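Local coordinates for protein neural-cadherin (Drosophila melanogaster, PDB 3UBH) that mediates calcium-dependent, largely homophilic adhesion between cells, here as a fragment of four consecutive extracellular cadherin repeats joined end to end, at residues D319-F324 against P404-V409; F394-K399 against A410-Y415; Y329-V334 against T342-V347; D153-R158 against M180-Y185. All coordinates share one frame; numbering follows the deposited sequence.

Interaction 1 of 4, residues D319-F324 against P404-V409. With CA (calcium ion), chain F; CA (calcium ion), chain E; CA (calcium ion), chain G.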
loop_
_atom_site.group_PDB
_atom_site.type_symbol
_atom_site.label_atom_id
_atom_site.label_comp_id
_atom_site.label_asym_id
_atom_site.label_seq_id
_atom_site.Cartn_x
_atom_site.Cartn_y
_atom_site.Cartn_z
ATOM N N ASP A 319 17.627 15.846 -5.015
ATOM C CA ASP A 319 17.804 17.140 -5.688
ATOM C C ASP A 319 19.137 17.822 -5.356
ATOM O O ASP A 319 19.419 18.915 -5.849
ATOM C CB ASP A 319 16.601 18.093 -5.473
ATOM C CG ASP A 319 16.193 18.240 -4.011
ATOM O OD1 ASP A 319 16.827 17.636 -3.124
ATOM O OD2 ASP A 319 15.213 18.969 -3.736
ATOM N N ASN A 320 19.966 17.174 -4.547
ATOM C CA ASN A 320 21.248 17.769 -4.183
ATOM C C ASN A 320 22.467 16.958 -4.597
ATOM O O ASN A 320 22.500 15.737 -4.428
ATOM C CB ASN A 320 21.281 18.094 -2.692
ATOM C CG ASN A 320 20.503 19.345 -2.365
ATOM O OD1 ASN A 320 20.965 20.461 -2.615
ATOM N ND2 ASN A 320 19.310 19.171 -1.806
ATOM N N ALA A 321 23.463 17.646 -5.148
ATOM C CA ALA A 321 24.737 17.013 -5.469
ATOM C C ALA A 321 25.746 17.159 -4.316
ATOM O O ALA A 321 25.728 18.167 -3.601
ATOM C CB ALA A 321 25.298 17.583 -6.758
ATOM N N PRO A 322 26.617 16.144 -4.114
ATOM C CA PRO A 322 27.665 16.281 -3.087
ATOM C C PRO A 322 28.518 17.524 -3.353
ATOM O O PRO A 322 28.891 17.754 -4.504
ATOM C CB PRO A 322 28.506 15.014 -3.276
ATOM C CG PRO A 322 27.582 14.024 -3.908
ATOM C CD PRO A 322 26.678 14.832 -4.795
ATOM N N LYS A 323 28.785 18.336 -2.324
ATOM C CA LYS A 323 29.691 19.497 -2.467
ATOM C C LYS A 323 30.948 19.326 -1.634
ATOM O O LYS A 323 30.863 19.077 -0.427
ATOM C CB LYS A 323 29.036 20.821 -2.056
ATOM C CG LYS A 323 27.590 21.069 -2.508
ATOM C CD LYS A 323 27.340 22.591 -2.614
ATOM C CE LYS A 323 26.090 23.061 -1.862
ATOM N NZ LYS A 323 24.799 22.663 -2.505
ATOM N N PHE A 324 32.105 19.471 -2.275
ATOM C CA PHE A 324 33.384 19.436 -1.579
ATOM C C PHE A 324 33.535 20.689 -0.726
ATOM O O PHE A 324 33.125 21.768 -1.142
ATOM C CB PHE A 324 34.544 19.313 -2.577
ATOM C CG PHE A 324 34.676 17.935 -3.185
ATOM C CD1 PHE A 324 34.103 17.643 -4.418
ATOM C CD2 PHE A 324 35.364 16.923 -2.518
ATOM C CE1 PHE A 324 34.201 16.363 -4.969
ATOM C CE2 PHE A 324 35.477 15.643 -3.067
ATOM C CZ PHE A 324 34.898 15.366 -4.295
ATOM N N PRO A 404 18.569 8.932 -10.461
ATOM C CA PRO A 404 19.978 8.723 -10.827
ATOM C C PRO A 404 20.965 9.468 -9.910
ATOM O O PRO A 404 20.579 10.454 -9.267
ATOM C CB PRO A 404 20.048 9.276 -12.251
ATOM C CG PRO A 404 18.996 10.340 -12.293
ATOM C CD PRO A 404 17.931 9.970 -11.296
ATOM N N PRO A 405 22.227 9.000 -9.845
ATOM C CA PRO A 405 23.204 9.613 -8.949
ATOM C C PRO A 405 23.720 10.972 -9.433
ATOM O O PRO A 405 24.020 11.136 -10.612
ATOM C CB PRO A 405 24.343 8.584 -8.916
ATOM C CG PRO A 405 24.269 7.893 -10.212
ATOM C CD PRO A 405 22.810 7.870 -10.598
ATOM N N LYS A 406 23.818 11.926 -8.509
ATOM C CA LYS A 406 24.391 13.246 -8.782
ATOM C C LYS A 406 25.858 13.296 -8.344
ATOM O O LYS A 406 26.247 12.585 -7.420
ATOM C CB LYS A 406 23.585 14.343 -8.072
ATOM C CG LYS A 406 22.142 14.490 -8.567
ATOM C CD LYS A 406 21.752 15.966 -8.686
ATOM C CE LYS A 406 20.266 16.167 -8.896
ATOM N NZ LYS A 406 19.746 15.492 -10.124
ATOM N N SER A 407 26.658 14.139 -9.005
ATOM C CA SER A 407 28.104 14.223 -8.760
ATOM C C SER A 407 28.621 15.587 -8.313
ATOM O O SER A 407 28.126 16.636 -8.744
ATOM C CB SER A 407 28.876 13.830 -10.015
ATOM O OG SER A 407 29.068 12.434 -10.054
ATOM N N GLY A 408 29.638 15.545 -7.454
ATOM C CA GLY A 408 30.457 16.710 -7.139
ATOM C C GLY A 408 31.898 16.470 -7.581
ATOM O O GLY A 408 32.406 15.344 -7.496
ATOM N N VAL A 409 32.557 17.524 -8.059
ATOM C CA VAL A 409 33.940 17.408 -8.514
ATOM C C VAL A 409 34.842 18.555 -8.046
ATOM O O VAL A 409 34.381 19.691 -7.844
ATOM C CB VAL A 409 34.014 17.281 -10.041
ATOM C CG1 VAL A 409 33.700 15.847 -10.492
ATOM C CG2 VAL A 409 33.072 18.264 -10.674
HETATM CA CA CA F . 16.282 16.130 -1.201
HETATM CA CA CA E . 15.083 20.065 -1.859
HETATM CA CA CA G . 22.276 13.791 -3.180
HETATM O O HOH W 1 32.614 20.567 -5.011
#
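Pro322 and Gly408 bring the two backbones together where the last cadherin repeat of the fragment begins: Gly408 CA points its hydrogen at Pro322 O, 3.2 Å away, and the lack of a side chain on the glycine lets the carbonyl in. The segments run nearly the same way, 20° apart, and no direct hydrogen bond joins them. Phe324 turns the rim of its ring to the backbone of 407-409, with CE1 3.3 Å from Gly408 O and Val409 N also near the ring plane. A water accepts the N-H of Phe324, N to water 3.0 Å, and donates weakly to Val409 O. Toward the other end, Ala321 CB rests against Lys406 CB at 3.9 Å, and the lysine chain, bent at chi2 (-139°) and chi4, runs on beside the backbone of Asp319. There the segment becomes a calcium linker. Asp319 bridges two ions, OD1 at 2.5 Å from one calcium and OD2 at 2.2 Å from the other, while Asn320 O binds a third calcium. Glu230 and Glu283 serve both bridged ions; Asp281 adds to the OD2 site, and Asp316, Val317 and Asp353 to the OD1 site. Beyond the linker, Lys323 pairs with Met350 of strand 343-350, Gly408 pairs with Ala398 of strand 391-400, and the Phe324 ring packs between these two strands, on Val347, Ala349 and Ala398.

Interaction 2 of 4, residues F394-K399 against A410-Y415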
loop_
_atom_site.group_PDB
_atom_site.type_symbol
_atom_site.label_atom_id
_atom_site.label_comp_id
_atom_site.label_asym_id
_atom_site.label_seq_id
_atom_site.Cartn_x
_atom_site.Cartn_y
_atom_site.Cartn_z
ATOM N N PHE A 394 44.634 16.303 -11.228
ATOM C CA PHE A 394 43.517 15.402 -11.500
ATOM C C PHE A 394 42.226 15.764 -10.755
ATOM O O PHE A 394 42.186 16.692 -9.945
ATOM C CB PHE A 394 43.914 13.968 -11.163
ATOM C CG PHE A 394 44.225 13.752 -9.704
ATOM C CD1 PHE A 394 43.218 13.359 -8.810
ATOM C CD2 PHE A 394 45.512 13.944 -9.218
ATOM C CE1 PHE A 394 43.498 13.152 -7.471
ATOM C CE2 PHE A 394 45.796 13.739 -7.881
ATOM C CZ PHE A 394 44.788 13.339 -7.005
ATOM N N ILE A 395 41.185 14.986 -11.009
ATOM C CA ILE A 395 39.865 15.296 -10.510
ATOM C C ILE A 395 39.379 14.227 -9.534
ATOM O O ILE A 395 39.507 13.028 -9.807
ATOM C CB ILE A 395 38.884 15.475 -11.691
ATOM C CG1 ILE A 395 39.380 16.614 -12.583
ATOM C CG2 ILE A 395 37.474 15.759 -11.188
ATOM C CD1 ILE A 395 38.518 16.911 -13.775
ATOM N N VAL A 396 38.864 14.673 -8.389
ATOM C CA VAL A 396 38.122 13.817 -7.461
ATOM C C VAL A 396 36.636 13.988 -7.713
ATOM O O VAL A 396 36.123 15.119 -7.850
ATOM C CB VAL A 396 38.270 14.221 -5.984
ATOM C CG1 VAL A 396 38.529 12.995 -5.128
ATOM C CG2 VAL A 396 39.327 15.258 -5.808
ATOM N N THR A 397 35.936 12.866 -7.730
ATOM C CA THR A 397 34.501 12.901 -7.816
ATOM C C THR A 397 33.994 12.429 -6.478
ATOM O O THR A 397 34.594 11.528 -5.890
ATOM C CB THR A 397 34.001 11.988 -8.935
ATOM O OG1 THR A 397 34.651 12.355 -10.158
ATOM C CG2 THR A 397 32.492 12.111 -9.096
ATOM N N ALA A 398 32.945 13.084 -5.975
ATOM C CA ALA A 398 32.098 12.522 -4.916
ATOM C C ALA A 398 30.702 12.267 -5.493
ATOM O O ALA A 398 29.991 13.199 -5.903
ATOM C CB ALA A 398 32.035 13.429 -3.711
ATOM N N LYS A 399 30.333 10.991 -5.533
ATOM C CA LYS A 399 29.163 10.513 -6.262
ATOM C C LYS A 399 28.197 9.935 -5.241
ATOM O O LYS A 399 28.584 9.052 -4.463
ATOM C CB LYS A 399 29.624 9.414 -7.219
ATOM C CG LYS A 399 28.616 8.867 -8.205
ATOM C CD LYS A 399 29.005 7.428 -8.571
ATOM C CE LYS A 399 29.271 7.254 -10.070
ATOM N NZ LYS A 399 28.038 7.193 -10.912
ATOM N N ALA A 410 36.131 18.239 -7.878
ATOM C CA ALA A 410 37.165 19.224 -7.503
ATOM C C ALA A 410 38.539 18.863 -8.071
ATOM O O ALA A 410 38.876 17.688 -8.240
ATOM C CB ALA A 410 37.248 19.379 -5.994
ATOM N N THR A 411 39.325 19.891 -8.371
ATOM C CA THR A 411 40.690 19.708 -8.841
ATOM C C THR A 411 41.561 19.278 -7.658
ATOM O O THR A 411 41.352 19.743 -6.533
ATOM C CB THR A 411 41.218 21.023 -9.443
ATOM O OG1 THR A 411 40.307 21.492 -10.455
ATOM C CG2 THR A 411 42.605 20.841 -10.031
ATOM N N VAL A 412 42.517 18.382 -7.910
ATOM C CA VAL A 412 43.583 18.086 -6.944
ATOM C C VAL A 412 44.952 18.254 -7.603
ATOM O O VAL A 412 45.187 17.742 -8.712
ATOM C CB VAL A 412 43.469 16.671 -6.364
ATOM C CG1 VAL A 412 44.608 16.384 -5.390
ATOM C CG2 VAL A 412 42.172 16.518 -5.653
ATOM N N ARG A 413 45.839 18.978 -6.916
ATOM C CA ARG A 413 47.200 19.203 -7.390
ATOM C C ARG A 413 48.150 18.547 -6.412
ATOM O O ARG A 413 48.065 18.770 -5.193
ATOM C CB ARG A 413 47.520 20.703 -7.507
ATOM C CG ARG A 413 46.651 21.485 -8.511
ATOM C CD ARG A 413 47.061 22.961 -8.682
ATOM N NE ARG A 413 46.907 23.795 -7.484
ATOM C CZ ARG A 413 45.755 24.274 -7.010
ATOM N NH1 ARG A 413 44.598 24.011 -7.608
ATOM N NH2 ARG A 413 45.752 25.016 -5.908
ATOM N N VAL A 414 49.052 17.722 -6.927
ATOM C CA VAL A 414 50.093 17.160 -6.084
ATOM C C VAL A 414 51.445 17.613 -6.632
ATOM O O VAL A 414 51.818 17.227 -7.735
ATOM C CB VAL A 414 50.013 15.610 -6.023
ATOM C CG1 VAL A 414 51.116 15.037 -5.144
ATOM C CG2 VAL A 414 48.642 15.138 -5.533
ATOM N N TYR A 415 52.163 18.449 -5.881
ATOM C CA TYR A 415 53.519 18.846 -6.266
ATOM C C TYR A 415 54.548 17.919 -5.615
ATOM O O TYR A 415 54.594 17.774 -4.396
ATOM C CB TYR A 415 53.812 20.298 -5.884
ATOM C CG TYR A 415 53.011 21.366 -6.616
ATOM C CD1 TYR A 415 53.583 22.110 -7.651
ATOM C CD2 TYR A 415 51.693 21.664 -6.245
ATOM C CE1 TYR A 415 52.857 23.114 -8.312
ATOM C CE2 TYR A 415 50.957 22.666 -6.900
ATOM C CZ TYR A 415 51.548 23.387 -7.926
ATOM O OH TYR A 415 50.825 24.370 -8.566
#
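Phe394, Ile395 and Val396 pair with Val412, Thr411 and Ala410 in the antiparallel ladder of the beta hairpin formed by strands 391-400 and 407-417, the two central strands of one sheet in the last cadherin repeat. Phe394-Val412 and Val396-Ala410 are hydrogen-bonded pairs, with Ile395-Thr411 a non-hydrogen-bonded pair between them. Val412 N meets Phe394 O at 2.7 Å, and Phe394 N returns the bond to Val412 O at 3.0 Å. Val396 N and Ala410 O are likewise 3.0 Å apart, and Ala410 N to Val396 O closes the set. Side chains divide between the faces: Phe394, Val396, Ala410 and Val412 lie on the buried one, Ile395 and Thr411 on the other. Because CG of Phe394 sits between its own N and carbonyl carbon (chi1 63°), the ring lies alongside the Val412 side chain, the two pointing the same way. Val412 CB stands over one ring face, offset toward the rim and 3.8 Å from the centroid, in a CH-pi contact. Its CG1 comes 3.5 Å from Phe394 CZ, while Val414 CG2 meets the ring at its edge, near CE2. Phe369 also stacks with this ring. A serine in place of Phe394 would probably open a gap beside Val412 and Val414 and take from Phe369 its stacking partner. The four ladder bonds satisfy the paired backbone atoms of Phe394, Val396, Ala410 and Val412, and the inward face offers the sandwich interior only hydrocarbon and aromatic surface.

Interaction 3 of 4, residues Y329-V334 against T342-V347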
loop_
_atom_site.group_PDB
_atom_site.type_symbol
_atom_site.label_atom_id
_atom_site.label_comp_id
_atom_site.label_asym_id
_atom_site.label_seq_id
_atom_site.Cartn_x
_atom_site.Cartn_y
_atom_site.Cartn_z
ATOM N N TYR A 329 41.952 21.164 -4.100
ATOM C CA TYR A 329 42.858 20.645 -3.090
ATOM C C TYR A 329 44.276 20.559 -3.627
ATOM O O TYR A 329 44.503 20.237 -4.800
ATOM C CB TYR A 329 42.389 19.274 -2.602
ATOM C CG TYR A 329 41.030 19.286 -1.949
ATOM C CD1 TYR A 329 39.864 19.199 -2.713
ATOM C CD2 TYR A 329 40.904 19.379 -0.565
ATOM C CE1 TYR A 329 38.603 19.221 -2.111
ATOM C CE2 TYR A 329 39.655 19.391 0.046
ATOM C CZ TYR A 329 38.506 19.315 -0.730
ATOM O OH TYR A 329 37.264 19.340 -0.120
ATOM N N GLN A 330 45.228 20.826 -2.747
ATOM C CA GLN A 330 46.614 20.966 -3.124
ATOM C C GLN A 330 47.490 20.382 -2.017
ATOM O O GLN A 330 47.301 20.700 -0.847
ATOM C CB GLN A 330 46.897 22.450 -3.274
ATOM C CG GLN A 330 48.042 22.802 -4.161
ATOM C CD GLN A 330 48.221 24.301 -4.276
ATOM O OE1 GLN A 330 47.316 25.070 -3.951
ATOM N NE2 GLN A 330 49.382 24.724 -4.750
ATOM N N ALA A 331 48.438 19.525 -2.380
ATOM C CA ALA A 331 49.448 19.046 -1.421
ATOM C C ALA A 331 50.828 19.391 -1.959
ATOM O O ALA A 331 51.074 19.269 -3.157
ATOM C CB ALA A 331 49.320 17.556 -1.181
ATOM N N HIS A 332 51.713 19.833 -1.075
ATOM C CA HIS A 332 53.046 20.279 -1.471
ATOM C C HIS A 332 54.152 19.402 -0.906
ATOM O O HIS A 332 53.910 18.575 -0.022
ATOM C CB HIS A 332 53.282 21.708 -0.997
ATOM C CG HIS A 332 52.832 22.749 -1.966
ATOM N ND1 HIS A 332 53.630 23.194 -3.003
ATOM C CD2 HIS A 332 51.669 23.442 -2.055
ATOM C CE1 HIS A 332 52.977 24.117 -3.689
ATOM N NE2 HIS A 332 51.785 24.285 -3.135
ATOM N N ASN A 333 55.365 19.604 -1.420
ATOM C CA ASN A 333 56.570 18.955 -0.897
ATOM C C ASN A 333 56.424 17.446 -0.720
ATOM O O ASN A 333 56.952 16.877 0.237
ATOM C CB ASN A 333 56.980 19.585 0.440
ATOM C CG ASN A 333 57.166 21.075 0.345
ATOM O OD1 ASN A 333 58.086 21.552 -0.327
ATOM N ND2 ASN A 333 56.296 21.830 1.027
ATOM N N VAL A 334 55.699 16.808 -1.630
ATOM C CA VAL A 334 55.495 15.374 -1.554
ATOM C C VAL A 334 56.727 14.696 -2.121
ATOM O O VAL A 334 57.081 14.924 -3.280
ATOM C CB VAL A 334 54.256 14.929 -2.350
ATOM C CG1 VAL A 334 53.949 13.480 -2.058
ATOM C CG2 VAL A 334 53.069 15.783 -1.999
ATOM N N THR A 342 50.718 5.804 0.924
ATOM C CA THR A 342 50.881 6.952 1.818
ATOM C C THR A 342 49.750 7.949 1.634
ATOM O O THR A 342 49.426 8.322 0.499
ATOM C CB THR A 342 52.203 7.726 1.588
ATOM O OG1 THR A 342 53.234 6.845 1.124
ATOM C CG2 THR A 342 52.645 8.414 2.885
ATOM N N SER A 343 49.164 8.392 2.745
ATOM C CA SER A 343 48.165 9.459 2.706
ATOM C C SER A 343 48.833 10.737 2.224
ATOM O O SER A 343 49.771 11.230 2.852
ATOM C CB SER A 343 47.545 9.681 4.087
ATOM O OG SER A 343 47.070 8.466 4.634
ATOM N N ILE A 344 48.363 11.252 1.094
ATOM C CA ILE A 344 48.907 12.479 0.522
ATOM C C ILE A 344 48.092 13.674 1.015
ATOM O O ILE A 344 48.646 14.694 1.455
ATOM C CB ILE A 344 48.934 12.404 -1.007
ATOM C CG1 ILE A 344 50.120 11.547 -1.459
ATOM C CG2 ILE A 344 49.031 13.785 -1.616
ATOM C CD1 ILE A 344 50.002 10.995 -2.859
ATOM N N LEU A 345 46.773 13.532 0.950
ATOM C CA LEU A 345 45.864 14.522 1.511
ATOM C C LEU A 345 44.510 13.886 1.734
ATOM O O LEU A 345 44.207 12.833 1.166
ATOM C CB LEU A 345 45.725 15.745 0.595
ATOM C CG LEU A 345 44.787 15.683 -0.619
ATOM C CD1 LEU A 345 44.298 17.069 -0.944
ATOM C CD2 LEU A 345 45.439 15.049 -1.841
ATOM N N ARG A 346 43.701 14.540 2.557
ATOM C CA ARG A 346 42.347 14.100 2.815
ATOM C C ARG A 346 41.366 15.067 2.158
ATOM O O ARG A 346 41.583 16.285 2.132
ATOM C CB ARG A 346 42.092 14.017 4.319
ATOM C CG ARG A 346 40.943 13.105 4.706
ATOM C CD ARG A 346 40.404 13.503 6.065
ATOM N NE ARG A 346 39.333 12.620 6.526
ATOM C CZ ARG A 346 39.483 11.648 7.428
ATOM N NH1 ARG A 346 40.668 11.410 7.986
ATOM N NH2 ARG A 346 38.436 10.909 7.782
ATOM N N VAL A 347 40.279 14.506 1.643
ATOM C CA VAL A 347 39.260 15.234 0.904
ATOM C C VAL A 347 37.892 14.968 1.550
ATOM O O VAL A 347 37.665 13.883 2.087
ATOM C CB VAL A 347 39.320 14.772 -0.548
ATOM C CG1 VAL A 347 37.969 14.518 -1.121
ATOM C CG2 VAL A 347 40.086 15.760 -1.367
#
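The ring of Tyr329 carries Val347 CG2 on one face, in a CH-pi contact with the methyl 3.5 Å from the ring centroid and only 6° from the ring normal. Leu345 CD1 comes in obliquely near the root of the ring, touching Tyr329 CB at 3.4 Å, its side chain crossing that of the tyrosine at about a right angle. The first torsion of Leu345 (chi1 81°) sends its branch toward Tyr329. Farther along, Ala331 CB rests on Ile344 CG2 at 3.8 Å. Val334, past the corner at Asn333, approaches the other branch of the same isoleucine, CG1 to CG1 at 4.3 Å. The axes of 329-332 and 343-346 come no closer than 7.3 Å, and the strands belong to the two facing sheets of the cadherin beta sandwich. Tyr329 OH accepts a hydrogen bond from Leu326 N, which holds the hydroxyl end, while Phe324 and Val412 also touch this side chain. With an alanine at Tyr329, Val347 would probably lose the surface beneath its methyl, and Leu326 N its mate. No hydrogen bond crosses between the segments: apolar side chains and one aromatic face make the contact between the sheets here, with the tyrosine hydroxyl satisfied beyond them.

Interaction 4 of 4, residues D153-R158 against M180-Y185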
loop_
_atom_site.group_PDB
_atom_site.type_symbol
_atom_site.label_atom_id
_atom_site.label_comp_id
_atom_site.label_asym_id
_atom_site.label_seq_id
_atom_site.Cartn_x
_atom_site.Cartn_y
_atom_site.Cartn_z
ATOM N N ASP A 153 -30.653 -2.037 20.547
ATOM C CA ASP A 153 -31.430 -0.830 20.338
ATOM C C ASP A 153 -31.170 0.114 21.485
ATOM O O ASP A 153 -31.186 -0.300 22.645
ATOM C CB ASP A 153 -32.922 -1.184 20.286
ATOM C CG ASP A 153 -33.812 -0.006 19.893
ATOM O OD1 ASP A 153 -33.357 1.147 19.800
ATOM O OD2 ASP A 153 -35.007 -0.239 19.665
ATOM N N ARG A 154 -30.936 1.381 21.161
ATOM C CA ARG A 154 -30.787 2.410 22.179
ATOM C C ARG A 154 -31.699 3.599 21.939
ATOM O O ARG A 154 -31.491 4.675 22.516
ATOM C CB ARG A 154 -29.335 2.833 22.292
ATOM C CG ARG A 154 -28.483 1.675 22.701
ATOM C CD ARG A 154 -27.029 2.021 22.717
ATOM N NE ARG A 154 -26.610 2.628 23.974
ATOM C CZ ARG A 154 -26.716 2.040 25.163
ATOM N NH1 ARG A 154 -27.254 0.824 25.276
ATOM N NH2 ARG A 154 -26.296 2.677 26.245
ATOM N N THR A 155 -32.701 3.395 21.084
ATOM C CA THR A 155 -33.805 4.339 20.908
ATOM C C THR A 155 -34.887 4.044 21.947
ATOM O O THR A 155 -35.718 4.909 22.259
ATOM C CB THR A 155 -34.450 4.182 19.537
ATOM O OG1 THR A 155 -35.079 2.895 19.466
ATOM C CG2 THR A 155 -33.398 4.287 18.449
ATOM N N GLY A 156 -34.870 2.814 22.466
ATOM C CA GLY A 156 -35.882 2.342 23.409
ATOM C C GLY A 156 -37.024 1.647 22.695
ATOM O O GLY A 156 -38.008 1.262 23.318
ATOM N N GLY A 157 -36.900 1.504 21.379
ATOM C CA GLY A 157 -37.881 0.788 20.572
ATOM C C GLY A 157 -38.504 1.613 19.465
ATOM O O GLY A 157 -39.497 1.196 18.884
ATOM N N ARG A 158 -37.917 2.767 19.164
ATOM C CA ARG A 158 -38.491 3.702 18.195
ATOM C C ARG A 158 -38.184 3.374 16.738
ATOM O O ARG A 158 -38.485 4.179 15.855
ATOM C CB ARG A 158 -38.007 5.132 18.464
ATOM C CG ARG A 158 -38.370 5.731 19.815
ATOM C CD ARG A 158 -39.868 5.772 20.086
ATOM N NE ARG A 158 -40.695 6.220 18.962
ATOM C CZ ARG A 158 -40.871 7.488 18.602
ATOM N NH1 ARG A 158 -40.252 8.464 19.245
ATOM N NH2 ARG A 158 -41.668 7.779 17.586
ATOM N N MET A 180 -31.118 15.173 19.047
ATOM C CA MET A 180 -30.826 13.983 19.816
ATOM C C MET A 180 -30.418 12.830 18.912
ATOM O O MET A 180 -31.007 12.622 17.853
ATOM C CB MET A 180 -32.010 13.572 20.663
ATOM C CG MET A 180 -31.575 13.001 21.986
ATOM S SD MET A 180 -32.584 11.575 22.379
ATOM C CE MET A 180 -32.555 11.667 24.174
ATOM N N GLU A 181 -29.404 12.085 19.337
ATOM C CA GLU A 181 -28.933 10.944 18.580
ATOM C C GLU A 181 -29.677 9.702 19.042
ATOM O O GLU A 181 -29.827 9.471 20.233
ATOM C CB GLU A 181 -27.422 10.774 18.755
ATOM C CG GLU A 181 -26.817 9.648 17.933
ATOM C CD GLU A 181 -25.318 9.441 18.192
ATOM O OE1 GLU A 181 -24.878 9.528 19.362
ATOM O OE2 GLU A 181 -24.575 9.175 17.217
ATOM N N TYR A 182 -30.157 8.914 18.093
ATOM C CA TYR A 182 -30.779 7.635 18.409
ATOM C C TYR A 182 -29.914 6.543 17.807
ATOM O O TYR A 182 -29.703 6.507 16.591
ATOM C CB TYR A 182 -32.195 7.556 17.844
ATOM C CG TYR A 182 -33.129 8.636 18.328
ATOM C CD1 TYR A 182 -33.154 9.884 17.714
ATOM C CD2 TYR A 182 -34.008 8.400 19.384
ATOM C CE1 TYR A 182 -34.016 10.875 18.150
ATOM C CE2 TYR A 182 -34.880 9.380 19.824
ATOM C CZ TYR A 182 -34.881 10.619 19.206
ATOM O OH TYR A 182 -35.746 11.606 19.636
ATOM N N VAL A 183 -29.418 5.651 18.660
ATOM C CA VAL A 183 -28.393 4.720 18.236
ATOM C C VAL A 183 -28.921 3.312 18.055
ATOM O O VAL A 183 -29.633 2.786 18.909
ATOM C CB VAL A 183 -27.173 4.770 19.174
ATOM C CG1 VAL A 183 -26.158 3.687 18.832
ATOM C CG2 VAL A 183 -26.512 6.138 19.087
ATOM N N LEU A 184 -28.576 2.724 16.915
ATOM C CA LEU A 184 -28.887 1.333 16.635
ATOM C C LEU A 184 -27.605 0.619 16.256
ATOM O O LEU A 184 -26.825 1.125 15.447
ATOM C CB LEU A 184 -29.893 1.203 15.486
ATOM C CG LEU A 184 -31.282 1.827 15.616
ATOM C CD1 LEU A 184 -31.999 1.737 14.291
ATOM C CD2 LEU A 184 -32.093 1.162 16.748
ATOM N N TYR A 185 -27.384 -0.544 16.856
ATOM C CA TYR A 185 -26.318 -1.431 16.427
ATOM C C TYR A 185 -26.953 -2.489 15.536
ATOM O O TYR A 185 -27.893 -3.159 15.931
ATOM C CB TYR A 185 -25.583 -2.026 17.640
ATOM C CG TYR A 185 -24.907 -0.944 18.464
ATOM C CD1 TYR A 185 -25.583 -0.302 19.496
ATOM C CD2 TYR A 185 -23.606 -0.527 18.174
ATOM C CE1 TYR A 185 -24.979 0.713 20.222
ATOM C CE2 TYR A 185 -23.001 0.488 18.895
ATOM C CZ TYR A 185 -23.694 1.100 19.912
ATOM O OH TYR A 185 -23.097 2.100 20.636
#
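Thr155 faces two ways: its methyl packs on strand 181-190 while its hydroxyl is held inside its own loop. The threonine's first torsion (chi1 66°) turns OG1 into the loop and CG2 toward the strand, where CG2 meets Tyr182 CB at 3.5 Å and Leu184 CD2 at 3.8 Å. OG1 accepts from Gly157 N at 3.0 Å, an ST turn, and from Arg158 N at 2.9 Å, an ST motif; its own bond to Asp153 OD1 is modelled doubtfully short. Asp153 OD1 takes Thr155 N as well, at 2.7 Å and 33° out of the carboxylate plane, forming an Asx turn. The Asp153 side chain lies alongside that of Leu184, OD1 against CD2. Across the segments one hydrogen bond remains, Arg154 N to Val183 O, 3.0 Å. Asp153 and Leu184 make the single bridge, after which the loop leaves the sheet. Arg154 CD meets the edge of the Tyr185 ring, 3.5 Å from CE1, with the guanidinium tilted 59° to the ring. In the second cadherin repeat of the fragment, strand 181-190 lies between 146-153 and 200-212. Tyr182 OH bonds to Gln177 N, and its ring stacks edge-to-face with Phe176, while Leu184 packs on Ile150, Ile210 and Phe159.

From the N terminus, interaction 4 comes first: it closes a loop of about twenty residues within the second repeat, about 46 Å or more, nearest atoms, from the other three. Those lie in the last repeat and the linker leading into it. Interaction 1 spans nearly the whole repeat, joining the calcium linker at 319-324 to the start of strand 407-417. Interaction 3 is nested inside that loop and ties the two sheets face to face. Interaction 2 crosses interaction 1 and follows interaction 3 in series, closing the hairpin within one sheet. Strand 407-417 serves interactions 1 and 2, and its other neighbour, 328-335, carries interaction 3. Interaction 1 touches both 2 and 3, which also touch each other.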